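Local structure of GTP-binding protein (Pyrococcus horikoshii, 1WXQ) at residues A[40-48]-A[306-314]. The protein probably binds GTP as an Obg-type P-loop GTPase that also carries a TGS domain, although its cellular role is unknown. Residues are numbered along the deposited sequence; the frame is centred on the assembly and turned at random.
Sequences GVTYAITDH and QEVINRVVF
Gln-306 reaches from helix 306-314 to the backbone of strand 40-47, where its NE2 donates to Tyr-43 O at 3.3 Å. The N-H points well at its acceptor (160°), and Tyr-43 O lies almost in the plane of the Gln-306 amide, but NE2 stands above the plane of the Tyr-43 carbonyl, not on a lone pair. A bend at chi2 (59°) turns this amide across Ile-45, whose CD1 lies 3.5 Å from Gln-306 CD, the two side chains crossing at about a right angle. One turn along the helix, Asn-310 OD1 accepts two weak bonds, from Ile-45 N at 3.4 Å and from Gln-306 NE2. Replacing Gln-306 by alanine removes the amide, which would probably cost Tyr-43 O this donor, leave Asn-310 OD1 with one weak bond fewer and strip Ile-45 of the group packed across it. Side-chain packing continues both ways along the strand: Ile-309 CD1 meets the hydroxyl end of Thr-42 tip to tip, while Phe-314 CZ packs 3.6 Å from Thr-46 CB and also approaches Ala-44 CB.

Farther out, Thr-42 OG1 bonds to Ala-20 O, and Phe-386 stacks edge-to-face on Phe-314. The helix runs nearly perpendicular to strand 40-47 (81°, segment axes 8.0 Å apart). Thr-42, Ala-44 and Thr-46 pair with strand 68-77; the alternating Tyr-43 O and Ile-45 N instead meet helix amides, one good bond and one weak, partners that a further strand might otherwise supply.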
ATOM      1  N   GLY A  40      -9.598   7.113   7.580  1.00 44.88           N
ATOM      2  CA  GLY A  40      -9.157   6.724   8.901  1.00 42.11           C
ATOM      3  C   GLY A  40      -7.676   6.442   8.945  1.00 41.04           C
ATOM      4  O   GLY A  40      -6.948   6.742   7.999  1.00 40.18           O
ATOM      5  N   VAL A  41      -7.232   5.868  10.054  1.00 39.02           N
ATOM      6  CA  VAL A  41      -5.829   5.541  10.222  1.00 37.94           C
ATOM      7  C   VAL A  41      -5.693   4.110  10.711  1.00 37.49           C
ATOM      8  O   VAL A  41      -6.325   3.703  11.690  1.00 37.03           O
ATOM      9  CB  VAL A  41      -5.158   6.487  11.233  1.00 38.97           C
ATOM     10  CG1 VAL A  41      -5.890   6.431  12.571  1.00 41.58           C
ATOM     11  CG2 VAL A  41      -3.703   6.105  11.412  1.00 42.00           C
ATOM     12  N   THR A  42      -4.896   3.329  10.000  1.00 36.69           N
ATOM     13  CA  THR A  42      -4.661   1.955  10.397  1.00 35.44           C
ATOM     14  C   THR A  42      -3.185   1.968  10.753  1.00 35.19           C
ATOM     15  O   THR A  42      -2.591   3.044  10.836  1.00 33.19           O
ATOM     16  CB  THR A  42      -4.942   0.971   9.243  1.00 35.11           C
ATOM     17  OG1 THR A  42      -4.780  -0.370   9.716  1.00 36.51           O
ATOM     18  CG2 THR A  42      -3.998   1.211   8.083  1.00 33.82           C
ATOM     19  N   TYR A  43      -2.594   0.800  10.966  1.00 36.26           N
ATOM     20  CA  TYR A  43      -1.226   0.829  11.469  1.00 37.64           C
ATOM     21  C   TYR A  43      -0.369  -0.251  10.806  1.00 38.12           C
ATOM     22  O   TYR A  43      -0.855  -1.271  10.333  1.00 37.62           O
ATOM     23  CB  TYR A  43      -1.267   0.600  12.983  1.00 39.46           C
ATOM     24  CG  TYR A  43      -1.495   1.889  13.694  1.00 43.09           C
ATOM     25  CD1 TYR A  43      -0.542   2.900  13.623  1.00 47.72           C
ATOM     26  CD2 TYR A  43      -2.628   2.062  14.490  1.00 46.65           C
ATOM     27  CE1 TYR A  43      -0.720   4.077  14.335  1.00 48.28           C
ATOM     28  CE2 TYR A  43      -2.802   3.235  15.208  1.00 53.79           C
ATOM     29  CZ  TYR A  43      -1.853   4.238  15.136  1.00 52.48           C
ATOM     30  OH  TYR A  43      -2.035   5.418  15.831  1.00 54.49           O
ATOM     31  N   ALA A  44       0.947   0.023  10.742  1.00 38.70           N
ATOM     32  CA  ALA A  44       1.859  -0.955  10.156  1.00 38.93           C
ATOM     33  C   ALA A  44       2.789  -1.552  11.214  1.00 38.15           C
ATOM     34  O   ALA A  44       3.725  -0.927  11.693  1.00 41.49           O
ATOM     35  CB  ALA A  44       2.676  -0.258   9.068  1.00 39.20           C
ATOM     36  N   ILE A  45       2.474  -2.802  11.602  1.00 35.87           N
ATOM     37  CA  ILE A  45       3.207  -3.427  12.697  1.00 34.73           C
ATOM     38  C   ILE A  45       4.313  -4.360  12.195  1.00 35.55           C
ATOM     39  O   ILE A  45       4.075  -5.330  11.488  1.00 36.80           O
ATOM     40  CB  ILE A  45       2.199  -4.211  13.538  1.00 32.19           C
ATOM     41  CG1 ILE A  45       1.006  -3.314  13.885  1.00 28.46           C
ATOM     42  CG2 ILE A  45       2.853  -4.659  14.857  1.00 31.71           C
ATOM     43  CD1 ILE A  45      -0.125  -4.084  14.569  1.00 25.38           C
ATOM     44  N   THR A  46       5.505  -4.033  12.666  1.00 37.36           N
ATOM     45  CA  THR A  46       6.690  -4.834  12.406  1.00 39.09           C
ATOM     46  C   THR A  46       7.603  -4.661  13.622  1.00 39.78           C
ATOM     47  O   THR A  46       7.267  -3.924  14.543  1.00 38.82           O
ATOM     48  CB  THR A  46       7.387  -4.371  11.109  1.00 39.59           C
ATOM     49  OG1 THR A  46       8.473  -5.255  10.794  1.00 44.99           O
ATOM     50  CG2 THR A  46       7.899  -2.944  11.261  1.00 40.15           C
ATOM     51  N   ASP A  47       8.737  -5.343  13.646  1.00 41.40           N
ATOM     52  CA  ASP A  47       9.627  -5.236  14.791  1.00 43.59           C
ATOM     53  C   ASP A  47      10.199  -3.840  14.999  1.00 44.22           C
ATOM     54  O   ASP A  47      10.898  -3.320  14.137  1.00 44.63           O
ATOM     55  CB  ASP A  47      10.790  -6.230  14.672  1.00 44.27           C
ATOM     56  CG  ASP A  47      10.373  -7.662  14.954  1.00 45.16           C
ATOM     57  OD1 ASP A  47       9.502  -7.870  15.831  1.00 44.11           O
ATOM     58  OD2 ASP A  47      10.933  -8.579  14.305  1.00 45.20           O
ATOM     59  N   HIS A  48       9.899  -3.238  16.146  1.00 45.68           N
ATOM     60  CA  HIS A  48      10.436  -1.919  16.463  1.00 47.55           C
ATOM     61  C   HIS A  48      11.919  -2.123  16.763  1.00 48.34           C
ATOM     62  O   HIS A  48      12.293  -3.058  17.468  1.00 48.33           O
ATOM     63  CB  HIS A  48       9.746  -1.316  17.692  1.00 47.62           C
ATOM     64  CG  HIS A  48      10.292   0.022  18.090  1.00 49.95           C
ATOM     65  ND1 HIS A  48      11.619   0.220  18.413  1.00 51.26           N
ATOM     66  CD2 HIS A  48       9.699   1.236  18.178  1.00 50.09           C
ATOM     67  CE1 HIS A  48      11.818   1.498  18.681  1.00 48.66           C
ATOM     68  NE2 HIS A  48      10.670   2.138  18.546  1.00 48.61           N
ATOM     69  N   GLN A 306      -4.359  -7.885   9.565  1.00 29.96           N
ATOM     70  CA  GLN A 306      -3.059  -7.262   9.783  1.00 30.69           C
ATOM     71  C   GLN A 306      -2.030  -7.662   8.731  1.00 32.57           C
ATOM     72  O   GLN A 306      -1.185  -6.850   8.336  1.00 33.52           O
ATOM     73  CB  GLN A 306      -2.528  -7.611  11.169  1.00 29.53           C
ATOM     74  CG  GLN A 306      -1.347  -6.750  11.605  1.00 30.65           C
ATOM     75  CD  GLN A 306      -1.681  -5.268  11.629  1.00 30.33           C
ATOM     76  OE1 GLN A 306      -2.678  -4.848  12.224  1.00 33.27           O
ATOM     77  NE2 GLN A 306      -0.846  -4.469  10.983  1.00 37.15           N
ATOM     78  N   GLU A 307      -2.106  -8.919   8.300  1.00 32.01           N
ATOM     79  CA  GLU A 307      -1.199  -9.480   7.296  1.00 33.11           C
ATOM     80  C   GLU A 307      -1.342  -8.716   5.972  1.00 32.18           C
ATOM     81  O   GLU A 307      -0.355  -8.330   5.339  1.00 30.60           O
ATOM     82  CB  GLU A 307      -1.548 -10.958   7.084  1.00 34.57           C
ATOM     83  CG  GLU A 307      -0.455 -11.809   6.478  1.00 39.02           C
ATOM     84  CD  GLU A 307      -0.931 -13.231   6.196  1.00 44.40           C
ATOM     85  OE1 GLU A 307      -1.692 -13.773   7.036  1.00 39.74           O
ATOM     86  OE2 GLU A 307      -0.542 -13.801   5.147  1.00 40.74           O
ATOM     87  N   VAL A 308      -2.584  -8.499   5.557  1.00 31.09           N
ATOM     88  CA  VAL A 308      -2.839  -7.782   4.327  1.00 30.96           C
ATOM     89  C   VAL A 308      -2.200  -6.390   4.355  1.00 30.35           C
ATOM     90  O   VAL A 308      -1.517  -6.001   3.404  1.00 31.19           O
ATOM     91  CB  VAL A 308      -4.345  -7.641   4.072  1.00 31.48           C
ATOM     92  CG1 VAL A 308      -4.582  -6.717   2.889  1.00 31.60           C
ATOM     93  CG2 VAL A 308      -4.956  -9.013   3.810  1.00 28.96           C
ATOM     94  N   ILE A 309      -2.405  -5.652   5.447  1.00 29.47           N
ATOM     95  CA  ILE A 309      -1.850  -4.303   5.563  1.00 28.12           C
ATOM     96  C   ILE A 309      -0.320  -4.288   5.557  1.00 28.51           C
ATOM     97  O   ILE A 309       0.294  -3.389   4.971  1.00 27.39           O
ATOM     98  CB  ILE A 309      -2.399  -3.591   6.817  1.00 28.83           C
ATOM     99  CG1 ILE A 309      -3.915  -3.397   6.658  1.00 29.92           C
ATOM    100  CG2 ILE A 309      -1.686  -2.266   7.019  1.00 28.18           C
ATOM    101  CD1 ILE A 309      -4.623  -2.865   7.884  1.00 32.01           C
ATOM    102  N   ASN A 310       0.302  -5.286   6.182  1.00 26.96           N
ATOM    103  CA  ASN A 310       1.756  -5.347   6.177  1.00 25.67           C
ATOM    104  C   ASN A 310       2.244  -5.664   4.750  1.00 27.64           C
ATOM    105  O   ASN A 310       3.278  -5.145   4.311  1.00 28.96           O
ATOM    106  CB  ASN A 310       2.284  -6.420   7.163  1.00 24.90           C
ATOM    107  CG  ASN A 310       2.116  -6.026   8.648  1.00 30.00           C
ATOM    108  OD1 ASN A 310       1.759  -4.882   8.984  1.00 29.17           O
ATOM    109  ND2 ASN A 310       2.381  -6.981   9.539  1.00 25.53           N
ATOM    110  N   ARG A 311       1.505  -6.499   4.015  1.00 27.92           N
ATOM    111  CA  ARG A 311       1.931  -6.855   2.661  1.00 28.11           C
ATOM    112  C   ARG A 311       1.802  -5.674   1.729  1.00 26.18           C
ATOM    113  O   ARG A 311       2.588  -5.535   0.789  1.00 25.53           O
ATOM    114  CB  ARG A 311       1.139  -8.061   2.111  1.00 29.69           C
ATOM    115  CG  ARG A 311       1.455  -9.393   2.802  1.00 36.01           C
ATOM    116  CD  ARG A 311       2.949  -9.792   2.671  1.00 37.24           C
ATOM    117  NE  ARG A 311       3.302 -10.191   1.311  1.00 39.02           N
ATOM    118  CZ  ARG A 311       2.974 -11.363   0.764  1.00 34.77           C
ATOM    119  NH1 ARG A 311       2.294 -12.264   1.458  1.00 32.84           N
ATOM    120  NH2 ARG A 311       3.314 -11.626  -0.489  1.00 33.69           N
ATOM    121  N   VAL A 312       0.822  -4.811   1.986  1.00 23.17           N
ATOM    122  CA  VAL A 312       0.658  -3.625   1.145  1.00 24.06           C
ATOM    123  C   VAL A 312       1.827  -2.642   1.351  1.00 22.80           C
ATOM    124  O   VAL A 312       2.458  -2.192   0.398  1.00 21.80           O
ATOM    125  CB  VAL A 312      -0.647  -2.861   1.455  1.00 22.93           C
ATOM    126  CG1 VAL A 312      -0.673  -1.579   0.646  1.00 17.94           C
ATOM    127  CG2 VAL A 312      -1.865  -3.713   1.142  1.00 13.67           C
ATOM    128  N   VAL A 313       2.102  -2.338   2.613  1.00 24.82           N
ATOM    129  CA  VAL A 313       3.151  -1.404   3.014  1.00 26.96           C
ATOM    130  C   VAL A 313       4.586  -1.840   2.721  1.00 27.13           C
ATOM    131  O   VAL A 313       5.342  -1.117   2.057  1.00 25.51           O
ATOM    132  CB  VAL A 313       3.038  -1.098   4.542  1.00 27.58           C
ATOM    133  CG1 VAL A 313       4.108  -0.108   4.972  1.00 27.73           C
ATOM    134  CG2 VAL A 313       1.654  -0.540   4.854  1.00 30.18           C
ATOM    135  N   PHE A 314       4.943  -3.017   3.231  1.00 29.57           N
ATOM    136  CA  PHE A 314       6.283  -3.584   3.098  1.00 31.88           C
ATOM    137  C   PHE A 314       6.602  -4.304   1.784  1.00 34.55           C
ATOM    138  O   PHE A 314       7.746  -4.331   1.345  1.00 37.46           O
ATOM    139  CB  PHE A 314       6.529  -4.568   4.243  1.00 30.12           C
ATOM    140  CG  PHE A 314       6.346  -3.974   5.608  1.00 32.67           C
ATOM    141  CD1 PHE A 314       6.963  -2.761   5.951  1.00 33.00           C
ATOM    142  CD2 PHE A 314       5.571  -4.632   6.561  1.00 29.91           C
ATOM    143  CE1 PHE A 314       6.806  -2.207   7.231  1.00 26.18           C
ATOM    144  CE2 PHE A 314       5.403  -4.096   7.846  1.00 30.92           C
ATOM    145  CZ  PHE A 314       6.025  -2.876   8.183  1.00 33.61           C
TER